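Local coordinates for probable primosomal replication protein n (Ralstonia solanacearum, PDB 4FDB) that probably binds single-stranded DNA as a homodimer and helps restart stalled replication forks by stabilising PriA on DNA and promoting its complex with DnaT, at residues A[6-11]-A[70-75]. The protein carries 3 engineered substitutions. Sequence-based numbering, arbitrary orientation.
Engineered in segment 70-75: Asp-72 (natural residue Glu).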
loop_
_atom_site.group_PDB
_atom_site.type_symbol
_atom_site.label_atom_id
_atom_site.label_comp_id
_atom_site.label_asym_id
_atom_site.label_seq_id
_atom_site.Cartn_x
_atom_site.Cartn_y
_atom_site.Cartn_z
ATOM N N GLN A 6 -3.459 -4.573 4.137
ATOM C CA GLN A 6 -4.230 -4.619 5.381
ATOM C C GLN A 6 -3.762 -3.450 6.214
ATOM O O GLN A 6 -2.572 -3.275 6.412
ATOM C CB GLN A 6 -3.929 -5.898 6.145
ATOM C CG GLN A 6 -4.250 -7.186 5.415
ATOM C CD GLN A 6 -3.630 -8.376 6.107
ATOM O OE1 GLN A 6 -2.507 -8.774 5.798
ATOM N NE2 GLN A 6 -4.352 -8.939 7.070
ATOM N N LEU A 7 -4.695 -2.648 6.712
ATOM C CA LEU A 7 -4.310 -1.442 7.403
ATOM C C LEU A 7 -5.328 -1.169 8.493
ATOM O O LEU A 7 -6.526 -1.211 8.238
ATOM C CB LEU A 7 -4.259 -0.271 6.420
ATOM C CG LEU A 7 -3.551 1.001 6.920
ATOM C CD1 LEU A 7 -2.064 0.730 7.110
ATOM C CD2 LEU A 7 -3.740 2.140 5.947
ATOM N N VAL A 8 -4.849 -0.937 9.708
ATOM C CA VAL A 8 -5.714 -0.428 10.766
ATOM C C VAL A 8 -5.433 1.059 10.880
ATOM O O VAL A 8 -4.306 1.451 11.156
ATOM C CB VAL A 8 -5.420 -1.104 12.101
ATOM C CG1 VAL A 8 -6.102 -0.340 13.248
ATOM C CG2 VAL A 8 -5.884 -2.546 12.061
ATOM N N ALA A 9 -6.448 1.889 10.665
ATOM C CA ALA A 9 -6.199 3.320 10.523
ATOM C C ALA A 9 -7.426 4.124 10.909
ATOM O O ALA A 9 -8.538 3.612 10.903
ATOM C CB ALA A 9 -5.791 3.640 9.092
ATOM N N THR A 10 -7.205 5.390 11.244
ATOM C CA THR A 10 -8.276 6.273 11.672
ATOM C C THR A 10 -8.865 7.002 10.472
ATOM O O THR A 10 -8.132 7.542 9.649
ATOM C CB THR A 10 -7.725 7.304 12.662
ATOM O OG1 THR A 10 -7.170 6.614 13.785
ATOM C CG2 THR A 10 -8.821 8.263 13.131
ATOM N N LEU A 11 -10.193 7.023 10.367
ATOM C CA LEU A 11 -10.829 7.812 9.317
ATOM C C LEU A 11 -10.694 9.288 9.667
ATOM O O LEU A 11 -11.181 9.715 10.694
ATOM C CB LEU A 11 -12.306 7.457 9.192
ATOM C CG LEU A 11 -13.054 8.338 8.188
ATOM C CD1 LEU A 11 -12.551 8.051 6.802
ATOM C CD2 LEU A 11 -14.567 8.135 8.275
ATOM N N VAL A 70 -11.727 4.333 14.248
ATOM C CA VAL A 70 -10.616 3.484 13.801
ATOM C C VAL A 70 -11.164 2.276 13.032
ATOM O O VAL A 70 -12.056 1.577 13.520
ATOM C CB VAL A 70 -9.762 2.990 14.982
ATOM C CG1 VAL A 70 -8.601 2.139 14.488
ATOM C CG2 VAL A 70 -9.229 4.169 15.787
ATOM N N LEU A 71 -10.621 2.030 11.848
ATOM C CA LEU A 71 -11.166 1.009 10.962
ATOM C C LEU A 71 -10.109 -0.042 10.688
ATOM O O LEU A 71 -8.953 0.304 10.517
ATOM C CB LEU A 71 -11.552 1.649 9.630
ATOM C CG LEU A 71 -12.596 2.762 9.725
ATOM C CD1 LEU A 71 -12.766 3.459 8.383
ATOM C CD2 LEU A 71 -13.895 2.191 10.209
ATOM N N ASP A 72 -10.515 -1.312 10.659
ATOM C CA ASP A 72 -9.669 -2.417 10.196
ATOM C C ASP A 72 -9.980 -2.615 8.728
ATOM O O ASP A 72 -11.055 -3.113 8.408
ATOM C CB ASP A 72 -10.084 -3.706 10.907
ATOM C CG ASP A 72 -9.103 -4.141 11.960
ATOM O OD1 ASP A 72 -8.844 -3.349 12.886
ATOM O OD2 ASP A 72 -8.605 -5.286 11.869
ATOM N N CYS A 73 -9.059 -2.231 7.840
ATOM C CA CYS A 73 -9.343 -2.224 6.407
ATOM C C CYS A 73 -8.539 -3.267 5.658
ATOM O O CYS A 73 -7.381 -3.531 5.994
ATOM C CB CYS A 73 -8.957 -0.879 5.802
ATOM S SG CYS A 73 -9.665 0.543 6.653
ATOM N N VAL A 74 -9.162 -3.862 4.652
ATOM C CA VAL A 74 -8.418 -4.646 3.675
ATOM C C VAL A 74 -8.770 -4.134 2.290
ATOM O O VAL A 74 -9.820 -3.528 2.075
ATOM C CB VAL A 74 -8.704 -6.151 3.783
ATOM C CG1 VAL A 74 -8.073 -6.727 5.045
ATOM C CG2 VAL A 74 -10.200 -6.423 3.745
ATOM N N GLY A 75 -7.879 -4.350 1.339
ATOM C CA GLY A 75 -8.201 -3.972 -0.016
ATOM C C GLY A 75 -6.973 -4.005 -0.865
ATOM O O GLY A 75 -6.062 -4.800 -0.598
#
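With chi1 at 167°, Val-8 sets CG1 trans to its backbone N and CG2 trans to its carbonyl carbon, which turns the two methyls to different neighbours on segment 70-75. Val-8 CG1 meets Val-70 CG1, diagonally across the strands, at 3.7 Å. Val-8 CG2 lies alongside the carboxylate of the directly paired Asp-72, an engineered residue, 3.2 Å from OD1 of Asp-72, a close contact without a hydrogen bond; that oxygen is instead hydrogen-bonded to His-97 ND1. On the same face, Gln-6 CG runs beside Val-74 CG1 at 3.9 Å. The antiparallel register is fixed by two hydrogen-bonded pairs, Leu-7 with Cys-73 and Ala-9 with Leu-71, whose four N-H···O bonds are all close to straight; the shorter ones include Leu-71 N to Ala-9 O, 2.8 Å and 173° at the hydrogen. This pairing joins the first and last strands in the sheet order, closing the OB-fold barrel expected of a PriB protein. Leu-7, Ala-9, Leu-71 and Cys-73 occupy the buried face, where Leu-7 reaches Phe-48 and Leu-71 packs on Ile-65 and Leu-94. At the other end of the pairing from Val-70, Gln-6 and Leu-7 also pair antiparallel with a strand of the second subunit, continuing the sheet across the dimer interface.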